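Local coordinates for protein beta-alanyl-CoA:ammonia lyase 2 (Clostridium propionicum, PDB 4MTU) that probably acts as a lyase that releases ammonia from beta-alanyl-CoA, and is built as a zinc-binding hot dog fold enzyme, at residues 70-75 against 88-93; 61-66 against 113-118; 48-53 against 121-126. One frame throughout, in Å; residues are numbered along the deposited sequence.

Contact 1. Residues 70-75 against 88-93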
ATOM      1  N   GLU A  70     -16.421 -10.939  -6.562  1.00 10.99           N
ATOM      2  CA  GLU A  70     -17.238 -11.219  -5.398  1.00 12.52           C
ATOM      3  C   GLU A  70     -16.638 -12.387  -4.615  1.00 12.99           C
ATOM      4  O   GLU A  70     -16.058 -13.343  -5.179  1.00 15.95           O
ATOM      5  CB  GLU A  70     -18.634 -11.583  -5.729  1.00 14.69           C
ATOM      6  CG  GLU A  70     -19.391 -10.511  -6.260  1.00 16.20           C
ATOM      7  CD  GLU A  70     -20.908 -10.628  -6.128  1.00 18.31           C
ATOM      8  OE1 GLU A  70     -21.568  -9.615  -6.245  1.00 20.13           O
ATOM      9  OE2 GLU A  70     -21.448 -11.763  -5.946  1.00 20.73           O
ATOM     10  N   TYR A  71     -16.760 -12.325  -3.301  1.00 12.30           N
ATOM     11  CA  TYR A  71     -16.186 -13.293  -2.397  1.00 12.56           C
ATOM     12  C   TYR A  71     -17.319 -13.677  -1.436  1.00 12.74           C
ATOM     13  O   TYR A  71     -17.780 -12.834  -0.697  1.00 15.36           O
ATOM     14  CB  TYR A  71     -14.988 -12.749  -1.648  1.00 12.78           C
ATOM     15  CG  TYR A  71     -13.954 -12.165  -2.578  1.00 11.79           C
ATOM     16  CD1 TYR A  71     -12.864 -12.921  -2.986  1.00 11.80           C
ATOM     17  CD2 TYR A  71     -14.043 -10.879  -3.047  1.00 11.56           C
ATOM     18  CE1 TYR A  71     -11.902 -12.387  -3.838  1.00 12.11           C
ATOM     19  CE2 TYR A  71     -13.084 -10.340  -3.900  1.00 11.68           C
ATOM     20  CZ  TYR A  71     -12.015 -11.087  -4.296  1.00 11.81           C
ATOM     21  OH  TYR A  71     -11.098 -10.509  -5.128  1.00 12.92           O
ATOM     22  N   HIS A  72     -17.738 -14.926  -1.520  1.00 12.09           N
ATOM     23  CA  HIS A  72     -18.857 -15.422  -0.719  1.00 12.31           C
ATOM     24  C   HIS A  72     -18.324 -16.317   0.401  1.00 11.84           C
ATOM     25  O   HIS A  72     -17.363 -17.082   0.220  1.00 12.75           O
ATOM     26  CB  HIS A  72     -19.792 -16.277  -1.595  1.00 13.79           C
ATOM     27  CG  HIS A  72     -20.397 -15.513  -2.738  1.00 15.22           C
ATOM     28  ND1 HIS A  72     -21.450 -16.054  -3.416  1.00 17.72           N
ATOM     29  CD2 HIS A  72     -20.077 -14.359  -3.306  1.00 18.63           C
ATOM     30  CE1 HIS A  72     -21.779 -15.161  -4.372  1.00 17.52           C
ATOM     31  NE2 HIS A  72     -20.942 -14.131  -4.330  1.00 17.77           N
ATOM     32  N   GLY A  73     -18.948 -16.240   1.590  1.00 11.67           N
ATOM     33  CA  GLY A  73     -18.638 -17.158   2.633  1.00 11.77           C
ATOM     34  C   GLY A  73     -19.845 -17.419   3.502  1.00 11.67           C
ATOM     35  O   GLY A  73     -20.736 -16.573   3.645  1.00 12.59           O
ATOM     36  N   TRP A  74     -19.845 -18.610   4.109  1.00 12.06           N
ATOM     37  CA  TRP A  74     -20.944 -18.935   5.044  1.00 12.27           C
ATOM     38  C   TRP A  74     -20.405 -19.972   6.041  1.00 12.50           C
ATOM     39  O   TRP A  74     -19.454 -20.693   5.812  1.00 13.31           O
ATOM     40  CB  TRP A  74     -22.160 -19.454   4.299  1.00 13.80           C
ATOM     41  CG  TRP A  74     -21.981 -20.676   3.483  1.00 14.65           C
ATOM     42  CD1 TRP A  74     -22.219 -21.953   3.914  1.00 16.14           C
ATOM     43  CD2 TRP A  74     -21.510 -20.765   2.132  1.00 15.31           C
ATOM     44  NE1 TRP A  74     -21.938 -22.810   2.888  1.00 18.90           N
ATOM     45  CE2 TRP A  74     -21.497 -22.131   1.786  1.00 18.53           C
ATOM     46  CE3 TRP A  74     -21.091 -19.839   1.189  1.00 16.94           C
ATOM     47  CZ2 TRP A  74     -21.089 -22.568   0.504  1.00 20.14           C
ATOM     48  CZ3 TRP A  74     -20.705 -20.266  -0.046  1.00 19.56           C
ATOM     49  CH2 TRP A  74     -20.690 -21.604  -0.408  1.00 21.99           C
ATOM     50  N   ILE A  75     -21.103 -19.997   7.184  1.00 12.84           N
ATOM     51  CA  ILE A  75     -20.847 -20.985   8.202  1.00 12.96           C
ATOM     52  C   ILE A  75     -21.529 -22.275   7.873  1.00 13.85           C
ATOM     53  O   ILE A  75     -22.758 -22.299   7.695  1.00 15.30           O
ATOM     54  CB  ILE A  75     -21.290 -20.484   9.604  1.00 13.45           C
ATOM     55  CG1 ILE A  75     -20.633 -19.142   9.961  1.00 13.70           C
ATOM     56  CG2 ILE A  75     -21.032 -21.567  10.633  1.00 15.00           C
ATOM     57  CD1 ILE A  75     -21.114 -18.530  11.274  1.00 15.38           C
ATOM     58  N   GLU A  88     -16.147 -19.008  -1.595  1.00 11.83           N
ATOM     59  CA  GLU A  88     -16.083 -18.974  -3.041  1.00 11.72           C
ATOM     60  C   GLU A  88     -15.608 -17.592  -3.515  1.00 11.25           C
ATOM     61  O   GLU A  88     -15.782 -16.587  -2.806  1.00 11.70           O
ATOM     62  CB  GLU A  88     -17.432 -19.248  -3.696  1.00 13.26           C
ATOM     63  CG  GLU A  88     -18.066 -20.548  -3.321  1.00 15.23           C
ATOM     64  CD  GLU A  88     -19.490 -20.726  -3.838  1.00 18.38           C
ATOM     65  OE1 GLU A  88     -20.148 -19.715  -4.191  1.00 20.52           O
ATOM     66  OE2 GLU A  88     -19.929 -21.907  -3.874  1.00 22.22           O
ATOM     67  N   ALA A  89     -15.032 -17.539  -4.713  1.00 11.29           N
ATOM     68  CA  ALA A  89     -14.658 -16.282  -5.348  1.00 11.17           C
ATOM     69  C   ALA A  89     -15.165 -16.331  -6.789  1.00 11.15           C
ATOM     70  O   ALA A  89     -14.962 -17.341  -7.478  1.00 12.25           O
ATOM     71  CB  ALA A  89     -13.161 -16.079  -5.331  1.00 12.12           C
ATOM     72  N   TRP A  90     -15.813 -15.263  -7.220  1.00 11.39           N
ATOM     73  CA  TRP A  90     -16.491 -15.169  -8.509  1.00 11.56           C
ATOM     74  C   TRP A  90     -16.113 -13.869  -9.213  1.00 11.15           C
ATOM     75  O   TRP A  90     -16.093 -12.809  -8.602  1.00 13.38           O
ATOM     76  CB  TRP A  90     -18.001 -15.123  -8.301  1.00 12.99           C
ATOM     77  CG  TRP A  90     -18.580 -16.361  -7.693  1.00 13.24           C
ATOM     78  CD1 TRP A  90     -18.849 -16.630  -6.404  1.00 14.40           C
ATOM     79  CD2 TRP A  90     -18.975 -17.539  -8.444  1.00 14.15           C
ATOM     80  NE1 TRP A  90     -19.419 -17.915  -6.287  1.00 16.07           N
ATOM     81  CE2 TRP A  90     -19.489 -18.468  -7.508  1.00 15.87           C
ATOM     82  CE3 TRP A  90     -18.957 -17.867  -9.817  1.00 15.79           C
ATOM     83  CZ2 TRP A  90     -19.957 -19.700  -7.934  1.00 17.14           C
ATOM     84  CZ3 TRP A  90     -19.430 -19.109 -10.237  1.00 16.90           C
ATOM     85  CH2 TRP A  90     -19.929 -20.012  -9.266  1.00 18.10           C
ATOM     86  N   LYS A  91     -15.864 -13.951 -10.517  1.00 11.64           N
ATOM     87  CA  LYS A  91     -15.592 -12.780 -11.360  1.00 11.40           C
ATOM     88  C   LYS A  91     -16.870 -12.354 -12.050  1.00 11.63           C
ATOM     89  O   LYS A  91     -17.513 -13.218 -12.716  1.00 13.03           O
ATOM     90  CB  LYS A  91     -14.508 -13.129 -12.369  1.00 11.91           C
ATOM     91  CG  LYS A  91     -14.000 -11.935 -13.164  1.00 12.16           C
ATOM     92  CD  LYS A  91     -12.972 -12.355 -14.228  1.00 12.53           C
ATOM     93  CE  LYS A  91     -11.830 -13.187 -13.686  1.00 13.06           C
ATOM     94  NZ  LYS A  91     -10.677 -13.176 -14.617  1.00 14.94           N
ATOM     95  N   VAL A  92     -17.222 -11.099 -11.919  1.00 11.50           N
ATOM     96  CA  VAL A  92     -18.461 -10.556 -12.449  1.00 12.01           C
ATOM     97  C   VAL A  92     -18.272  -9.552 -13.573  1.00 11.89           C
ATOM     98  O   VAL A  92     -19.285  -9.215 -14.245  1.00 12.72           O
ATOM     99  CB  VAL A  92     -19.392  -9.978 -11.328  1.00 12.78           C
ATOM    100  CG1 VAL A  92     -19.658 -11.075 -10.309  1.00 15.30           C
ATOM    101  CG2 VAL A  92     -18.814  -8.749 -10.706  1.00 13.93           C
ATOM    102  N   ALA A  93     -17.071  -9.057 -13.806  1.00 11.86           N
ATOM    103  CA  ALA A  93     -16.812  -8.115 -14.913  1.00 11.47           C
ATOM    104  C   ALA A  93     -15.302  -8.112 -15.117  1.00 11.06           C
ATOM    105  O   ALA A  93     -14.551  -8.514 -14.206  1.00 11.37           O
ATOM    106  CB  ALA A  93     -17.359  -6.747 -14.648  1.00 12.62           C
TER
HETATM  107  O   HOH W   1     -22.418 -18.468  -3.483  1.00 26.10           O

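Contact 2. Residues 61-66 against 113-118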
ATOM      1  N   ALA A  61      -9.423 -19.918 -11.865  1.00 15.93           N
ATOM      2  CA  ALA A  61      -9.331 -19.028 -13.023  1.00 15.56           C
ATOM      3  C   ALA A  61      -8.430 -17.865 -12.672  1.00 15.02           C
ATOM      4  O   ALA A  61      -8.506 -17.395 -11.533  1.00 17.15           O
ATOM      5  CB  ALA A  61     -10.690 -18.450 -13.432  1.00 17.27           C
ATOM      6  N   PRO A  62      -7.649 -17.346 -13.607  1.00 13.78           N
ATOM      7  CA  PRO A  62      -6.766 -16.218 -13.292  1.00 13.99           C
ATOM      8  C   PRO A  62      -7.575 -14.954 -13.099  1.00 12.31           C
ATOM      9  O   PRO A  62      -8.625 -14.782 -13.696  1.00 13.69           O
ATOM     10  CB  PRO A  62      -5.879 -16.130 -14.549  1.00 15.84           C
ATOM     11  CG  PRO A  62      -6.735 -16.673 -15.654  1.00 18.76           C
ATOM     12  CD  PRO A  62      -7.562 -17.769 -15.049  1.00 16.60           C
ATOM     13  N   VAL A  63      -7.011 -14.039 -12.302  1.00 11.47           N
ATOM     14  CA  VAL A  63      -7.609 -12.753 -11.984  1.00 11.01           C
ATOM     15  C   VAL A  63      -6.617 -11.655 -12.392  1.00 10.47           C
ATOM     16  O   VAL A  63      -5.432 -11.776 -12.089  1.00 11.07           O
ATOM     17  CB  VAL A  63      -7.921 -12.700 -10.465  1.00 11.18           C
ATOM     18  CG1 VAL A  63      -8.445 -11.324 -10.089  1.00 11.62           C
ATOM     19  CG2 VAL A  63      -8.915 -13.773 -10.071  1.00 12.52           C
ATOM     20  N   TYR A  64      -7.170 -10.640 -13.038  1.00 10.68           N
ATOM     21  CA  TYR A  64      -6.374  -9.513 -13.562  1.00 10.71           C
ATOM     22  C   TYR A  64      -6.865  -8.187 -13.045  1.00 10.23           C
ATOM     23  O   TYR A  64      -8.031  -8.033 -12.629  1.00 10.75           O
ATOM     24  CB  TYR A  64      -6.473  -9.506 -15.088  1.00 11.93           C
ATOM     25  CG  TYR A  64      -5.843 -10.721 -15.756  1.00 12.50           C
ATOM     26  CD1 TYR A  64      -4.500 -10.738 -16.027  1.00 13.34           C
ATOM     27  CD2 TYR A  64      -6.636 -11.804 -16.074  1.00 15.18           C
ATOM     28  CE1 TYR A  64      -3.926 -11.875 -16.621  1.00 16.40           C
ATOM     29  CE2 TYR A  64      -6.129 -12.922 -16.654  1.00 18.73           C
ATOM     30  CZ  TYR A  64      -4.776 -12.928 -16.921  1.00 17.72           C
ATOM     31  OH  TYR A  64      -4.210 -14.066 -17.541  1.00 25.47           O
ATOM     32  N   VAL A  65      -6.012  -7.181 -13.143  1.00 10.34           N
ATOM     33  CA  VAL A  65      -6.400  -5.770 -12.959  1.00 10.18           C
ATOM     34  C   VAL A  65      -7.642  -5.526 -13.798  1.00 10.13           C
ATOM     35  O   VAL A  65      -7.726  -5.924 -14.977  1.00 10.77           O
ATOM     36  CB  VAL A  65      -5.256  -4.853 -13.385  1.00 10.61           C
ATOM     37  CG1 VAL A  65      -5.682  -3.396 -13.344  1.00 11.14           C
ATOM     38  CG2 VAL A  65      -4.040  -5.085 -12.501  1.00 10.68           C
ATOM     39  N   GLY A  66      -8.624  -4.825 -13.199  1.00 10.36           N
ATOM     40  CA  GLY A  66      -9.854  -4.459 -13.847  1.00 10.88           C
ATOM     41  C   GLY A  66     -10.948  -5.483 -13.729  1.00 11.01           C
ATOM     42  O   GLY A  66     -12.086  -5.264 -14.148  1.00 12.27           O
ATOM     43  N   VAL A 113     -17.830 -16.080 -13.393  1.00 14.53           N
ATOM     44  CA  VAL A 113     -16.777 -17.095 -13.574  1.00 14.54           C
ATOM     45  C   VAL A 113     -16.210 -17.459 -12.217  1.00 13.34           C
ATOM     46  O   VAL A 113     -15.756 -16.587 -11.465  1.00 13.19           O
ATOM     47  CB  VAL A 113     -15.667 -16.578 -14.497  1.00 16.28           C
ATOM     48  CG1 VAL A 113     -14.519 -17.528 -14.523  1.00 18.06           C
ATOM     49  CG2 VAL A 113     -16.245 -16.305 -15.887  1.00 20.12           C
ATOM     50  N   LEU A 114     -16.199 -18.749 -11.905  1.00 13.82           N
ATOM     51  CA  LEU A 114     -15.651 -19.226 -10.657  1.00 13.35           C
ATOM     52  C   LEU A 114     -14.129 -19.100 -10.644  1.00 13.05           C
ATOM     53  O   LEU A 114     -13.451 -19.664 -11.510  1.00 15.21           O
ATOM     54  CB  LEU A 114     -15.998 -20.691 -10.422  1.00 14.57           C
ATOM     55  CG  LEU A 114     -15.538 -21.273  -9.060  1.00 15.04           C
ATOM     56  CD1 LEU A 114     -16.258 -20.655  -7.887  1.00 16.07           C
ATOM     57  CD2 LEU A 114     -15.727 -22.786  -9.118  1.00 20.26           C
ATOM     58  N   CYS A 115     -13.591 -18.417  -9.628  1.00 12.29           N
ATOM     59  CA  CYS A 115     -12.156 -18.178  -9.495  1.00 12.16           C
ATOM     60  C   CYS A 115     -11.553 -18.915  -8.306  1.00 12.14           C
ATOM     61  O   CYS A 115     -10.308 -19.046  -8.258  1.00 12.80           O
ATOM     62  CB  CYS A 115     -11.830 -16.695  -9.398  1.00 12.87           C
ATOM     63  SG  CYS A 115     -12.290 -15.771 -10.875  1.00 14.10           S
ATOM     64  N   GLY A 116     -12.325 -19.366  -7.335  1.00 12.64           N
ATOM     65  CA  GLY A 116     -11.731 -20.091  -6.245  1.00 13.36           C
ATOM     66  C   GLY A 116     -12.815 -20.647  -5.311  1.00 12.03           C
ATOM     67  O   GLY A 116     -13.909 -20.117  -5.237  1.00 12.06           O
ATOM     68  N   THR A 117     -12.397 -21.695  -4.598  1.00 11.97           N
ATOM     69  CA  THR A 117     -13.204 -22.241  -3.505  1.00 12.47           C
ATOM     70  C   THR A 117     -12.274 -22.618  -2.370  1.00 11.94           C
ATOM     71  O   THR A 117     -11.079 -22.862  -2.556  1.00 13.13           O
ATOM     72  CB  THR A 117     -13.984 -23.480  -3.955  1.00 14.69           C
ATOM     73  OG1 THR A 117     -13.058 -24.500  -4.336  1.00 17.80           O
ATOM     74  CG2 THR A 117     -14.933 -23.228  -5.056  1.00 16.85           C
ATOM     75  N   ALA A 118     -12.830 -22.720  -1.153  1.00 12.66           N
ATOM     76  CA  ALA A 118     -12.059 -23.149  -0.010  1.00 13.04           C
ATOM     77  C   ALA A 118     -13.003 -23.564   1.144  1.00 12.29           C
ATOM     78  O   ALA A 118     -14.140 -23.106   1.216  1.00 13.34           O
ATOM     79  CB  ALA A 118     -11.175 -22.045   0.541  1.00 13.79           C
TER
HETATM   80  O   HOH W   2      -7.920 -17.740  -8.947  1.00 15.12           O

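Contact 3. Residues 48-53 against 121-126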
ATOM      1  N   ILE A  48     -13.988 -10.765  16.602  1.00 11.54           N
ATOM      2  CA  ILE A  48     -13.354 -10.830  15.274  1.00 11.54           C
ATOM      3  C   ILE A  48     -12.707 -12.187  15.007  1.00 12.20           C
ATOM      4  O   ILE A  48     -12.507 -12.503  13.826  1.00 13.89           O
ATOM      5  CB  ILE A  48     -12.337  -9.713  15.043  1.00 11.96           C
ATOM      6  CG1 ILE A  48     -11.199  -9.687  16.099  1.00 13.18           C
ATOM      7  CG2 ILE A  48     -13.064  -8.384  14.929  1.00 13.12           C
ATOM      8  CD1 ILE A  48     -10.021  -8.798  15.694  1.00 16.24           C
ATOM      9  N   SER A  49     -12.441 -13.000  16.026  0.79 12.42           N
ATOM     10  CA  SER A  49     -11.932 -14.361  15.913  0.79 12.35           C
ATOM     11  C   SER A  49     -10.462 -14.391  15.503  0.79 12.67           C
ATOM     12  O   SER A  49      -9.824 -13.354  15.264  0.79 13.44           O
ATOM     13  CB  SER A  49     -12.784 -15.239  14.967  0.79 12.70           C
ATOM     14  OG  SER A  49     -12.380 -15.234  13.621  0.79 13.40           O
ATOM     15  N   LEU A  50      -9.963 -15.623  15.430  1.00 15.51           N
ATOM     16  CA  LEU A  50      -8.624 -15.946  14.950  1.00 15.60           C
ATOM     17  C   LEU A  50      -8.854 -16.981  13.826  1.00 15.10           C
ATOM     18  O   LEU A  50      -9.624 -17.944  13.969  1.00 16.32           O
ATOM     19  CB  LEU A  50      -7.746 -16.475  16.052  1.00 18.43           C
ATOM     20  CG  LEU A  50      -7.485 -15.473  17.231  1.00 21.26           C
ATOM     21  CD1 LEU A  50      -6.874 -16.230  18.423  1.00 26.95           C
ATOM     22  CD2 LEU A  50      -6.687 -14.263  16.796  1.00 25.85           C
ATOM     23  N   PHE A  51      -8.168 -16.829  12.700  1.00 16.16           N
ATOM     24  CA  PHE A  51      -8.284 -17.787  11.604  1.00 16.42           C
ATOM     25  C   PHE A  51      -7.346 -19.000  11.849  1.00 15.42           C
ATOM     26  O   PHE A  51      -6.145 -18.830  12.043  1.00 18.01           O
ATOM     27  CB  PHE A  51      -7.980 -17.025  10.294  1.00 17.32           C
ATOM     28  CG  PHE A  51      -8.780 -17.591   9.119  1.00 16.11           C
ATOM     29  CD1 PHE A  51      -9.812 -16.753   8.598  1.00 16.96           C
ATOM     30  CD2 PHE A  51      -8.557 -18.804   8.543  1.00 18.47           C
ATOM     31  CE1 PHE A  51     -10.593 -17.257   7.543  1.00 16.19           C
ATOM     32  CE2 PHE A  51      -9.315 -19.330   7.544  1.00 17.82           C
ATOM     33  CZ  PHE A  51     -10.325 -18.533   7.067  1.00 16.91           C
ATOM     34  N   LEU A  52      -7.849 -20.234  11.956  1.00 15.76           N
ATOM     35  CA  LEU A  52      -7.106 -21.439  12.248  1.00 16.00           C
ATOM     36  C   LEU A  52      -6.399 -22.067  11.056  1.00 15.77           C
ATOM     37  O   LEU A  52      -5.316 -22.628  11.161  1.00 16.86           O
ATOM     38  CB  LEU A  52      -8.001 -22.560  12.832  1.00 19.16           C
ATOM     39  CG  LEU A  52      -8.570 -22.208  14.238  1.00 19.02           C
ATOM     40  CD1 LEU A  52      -9.552 -23.295  14.633  1.00 22.54           C
ATOM     41  CD2 LEU A  52      -7.443 -22.124  15.246  1.00 23.78           C
ATOM     42  N   GLY A  53      -7.081 -22.072   9.912  1.00 16.62           N
ATOM     43  CA  GLY A  53      -6.489 -22.740   8.731  1.00 16.56           C
ATOM     44  C   GLY A  53      -7.540 -22.964   7.688  1.00 13.98           C
ATOM     45  O   GLY A  53      -8.719 -22.606   7.789  1.00 14.42           O
ATOM     46  N   SER A 121     -11.468 -22.736   8.752  1.00 14.89           N
ATOM     47  CA  SER A 121     -11.953 -22.755  10.120  1.00 17.02           C
ATOM     48  C   SER A 121     -11.424 -21.594  10.920  1.00 15.06           C
ATOM     49  O   SER A 121     -10.262 -21.190  10.754  1.00 16.86           O
ATOM     50  CB  SER A 121     -11.375 -24.049  10.676  0.52 20.04           C
ATOM     51  OG  SER A 121     -12.182 -25.118  10.213  0.52 25.11           O
ATOM     52  N   LEU A 122     -12.297 -21.043  11.722  1.00 15.11           N
ATOM     53  CA  LEU A 122     -12.043 -19.905  12.558  1.00 13.91           C
ATOM     54  C   LEU A 122     -12.326 -20.305  14.036  1.00 14.11           C
ATOM     55  O   LEU A 122     -13.020 -21.269  14.296  1.00 15.06           O
ATOM     56  CB  LEU A 122     -12.800 -18.640  12.203  1.00 15.50           C
ATOM     57  CG  LEU A 122     -12.528 -18.147  10.759  1.00 15.70           C
ATOM     58  CD1 LEU A 122     -13.499 -18.744   9.803  1.00 22.80           C
ATOM     59  CD2 LEU A 122     -12.544 -16.628  10.679  1.00 16.93           C
ATOM     60  N   PHE A 123     -11.720 -19.547  14.946  1.00 13.63           N
ATOM     61  CA  PHE A 123     -11.756 -19.881  16.380  1.00 13.78           C
ATOM     62  C   PHE A 123     -12.115 -18.651  17.194  1.00 12.81           C
ATOM     63  O   PHE A 123     -11.613 -17.566  16.981  1.00 13.65           O
ATOM     64  CB  PHE A 123     -10.338 -20.330  16.791  1.00 15.71           C
ATOM     65  CG  PHE A 123     -10.129 -20.592  18.246  1.00 17.00           C
ATOM     66  CD1 PHE A 123     -10.405 -21.841  18.773  1.00 19.73           C
ATOM     67  CD2 PHE A 123      -9.633 -19.609  19.078  1.00 19.18           C
ATOM     68  CE1 PHE A 123     -10.193 -22.063  20.117  1.00 22.31           C
ATOM     69  CE2 PHE A 123      -9.429 -19.849  20.398  1.00 22.05           C
ATOM     70  CZ  PHE A 123      -9.713 -21.069  20.884  1.00 21.51           C
ATOM     71  N   ILE A 124     -13.043 -18.886  18.143  1.00 13.65           N
ATOM     72  CA  ILE A 124     -13.303 -17.878  19.179  1.00 13.32           C
ATOM     73  C   ILE A 124     -13.214 -18.623  20.518  1.00 14.12           C
ATOM     74  O   ILE A 124     -13.989 -19.546  20.746  1.00 14.76           O
ATOM     75  CB  ILE A 124     -14.629 -17.156  19.059  1.00 13.13           C
ATOM     76  CG1 ILE A 124     -14.838 -16.535  17.696  1.00 13.57           C
ATOM     77  CG2 ILE A 124     -14.771 -16.128  20.202  1.00 13.77           C
ATOM     78  CD1 ILE A 124     -16.258 -16.068  17.436  1.00 14.30           C
ATOM     79  N   ALA A 125     -12.307 -18.221  21.402  1.00 14.91           N
ATOM     80  CA  ALA A 125     -12.191 -18.875  22.724  1.00 16.78           C
ATOM     81  C   ALA A 125     -13.542 -18.738  23.446  1.00 16.06           C
ATOM     82  O   ALA A 125     -14.238 -17.734  23.318  1.00 15.27           O
ATOM     83  CB  ALA A 125     -11.105 -18.232  23.548  1.00 18.41           C
ATOM     84  N   LYS A 126     -13.883 -19.745  24.184  1.00 17.81           N
ATOM     85  CA  LYS A 126     -15.180 -19.797  24.846  1.00 21.21           C
ATOM     86  C   LYS A 126     -15.468 -18.545  25.642  1.00 20.40           C
ATOM     87  O   LYS A 126     -16.613 -18.018  25.564  1.00 20.88           O
ATOM     88  CB  LYS A 126     -15.264 -21.098  25.667  1.00 23.89           C
ATOM     89  CG  LYS A 126     -16.672 -21.644  25.639  1.00 27.05           C
ATOM     90  CD  LYS A 126     -17.158 -22.194  24.251  1.00 27.10           C
ATOM     91  CE  LYS A 126     -18.691 -22.203  24.314  1.00 25.25           C
ATOM     92  NZ  LYS A 126     -19.369 -22.765  23.105  1.00 27.84           N
TER

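Contact 1. Residues 70-75 against 88-93
His72 and Trp90 meet on one face of the antiparallel hairpin formed by strands 68-78 and 82-95, in the curved sheet of the hot dog fold. Trp90 CD1 lies over the centre of the imidazole, 3.8 Å above its plane, while the two ring planes stand 47° apart, an oblique pairing. The imidazole reaches this place because His72 CG is anti to the carbonyl carbon (chi1 -61°), beside the backbone N. Its two nitrogens are then held from within the ring plane. His72 NE2 donates to Glu70 OE2 at 2.9 Å, meeting the oxygen on its anti side, somewhat out of the carboxylate plane, and His72 ND1 hydrogen-bonds a water at 2.6 Å. That water donates to Glu88 OE1, which also accepts Trp90 NE1 at 2.9 Å, from above the carboxylate plane. The other carboxylate oxygen, Glu88 OE2, lies 3.6 Å from Trp74 CH2 at the edge of the indole, the two planes almost perpendicular.

Backbone hydrogen bonds join Glu70 to Trp90 and His72 to Glu88, two in each pair. Between these pairs Tyr71 CD1 touches Ala89 CB on the other face, which helix 27-45 covers. Glu70 OE1 turns to His9 on strand 4-11. A carboxylate bonded directly at NE2 and a second reached through water at ND1 together fix the imidazole's rotation, and would tend to make its surroundings electronegative.

Contact 2. Residues 61-66 against 113-118
Ala61 sets its methyl group against strand 106-123 where Leu114 and Cys115 pass. Ala61 CB lies 3.6 Å from Leu114 O and 4.0 Å from Cys115 SG, so the methyl touches both a carbonyl oxygen and a thiol. Thr60 OG1 hydrogen-bonds that oxygen. The sulfur is shared: Val63 CG2 also approaches Cys115 SG to 4.0 Å. A chi1 of -63° swings the thiol beside the backbone N of Cys115, and Val63 answers with the methyl that lies beside its own. Met69 of strand 68-78 touches both Val63 and Cys115 and so joins this apolar cluster.

The strand itself is irregular here, since Cys115 and Gly116 both face Ala89 of the neighbouring strand 82-95 in a classic beta bulge of the hot dog sheet. Residues 61-66 belong to the connection from strand 50-59 to strand 68-78, so the contact lays a loop beside the bulged strand.

Toward solvent the contact thins out: the exposed Val113 touches the loop through CG1, 4.1 Å from Ala61 CB. The polar link is indirect: one water donates to Ala61 O at 2.7 Å and to Cys115 O at 2.8 Å, bridging the two backbones, whereas the buried Ala61 N has no partner in the model.

Contact 3. Residues 48-53 against 121-126
A classic beta bulge marks this junction of the hot dog sheet, where strand 50-59 runs antiparallel to the end of strand 106-123 and both Leu52 and Gly53 face Ser121. Ser121 O accepts Leu52 N at 2.9 Å and, weakly, Gly53 N at 3.4 Å, while Ser121 N donates to Gly53 O. Before the bulge the ladder is regular: Leu50 and Phe123 form a hydrogen-bonded pair through two backbone bonds, and Phe51 and Leu122 are the non-hydrogen-bonded pair between. Gly53 adopts backbone angles suited to glycine, which has no CB to meet the carbonyl O of Leu52.

Leu122 covers one face of the Phe51 ring. Its CG lies 4.0 Å from the ring centroid, 22° off the normal, in a CH-pi contact displaced toward the rim, and CD2 presses on Phe51 CD1 at 3.4 Å. Two torsions set this up: chi1 of -58° brings CG of Leu122 over the ring, and chi2 near 90° turns CD2 to Phe51 CD1. On the other face of the sheet Leu52 CG packs 3.6 Å from Phe123 CB, whereas the Phe123 ring leads away from the neighbouring strand.

Met41 of helix 27-45 touches Leu122, and Asp45, a zinc ligand at the end of that helix, touches Ile124. Strand 82-95 flanks Leu122 and Ile124 through Cys85 and Tyr83, and beyond Gly53 an antiparallel strand of a neighbouring subunit continues the sheet.

The three contacts sample one antiparallel sheet wrapped about helix 27-45, in which strand 106-123 lies between strands 82-95 and 50-59. Contacts 1 and 2 are neighbours, their centres about 9 Å apart: Ala89 O receives Cys115 N at 2.8 Å, and Lys91 NZ reaches Pro62 O, also at 2.8 Å, tying the strand to the loop. Contacts 2 and 3 both use strand 106-123 but lie on opposite sides of the chain's centre, about 26 Å between centres. Contact 3 alone approaches the zinc site of Asp45 and His142, the side chain of Ile124 being about 7 Å from the metal; contacts 1 and 2 lie away from it.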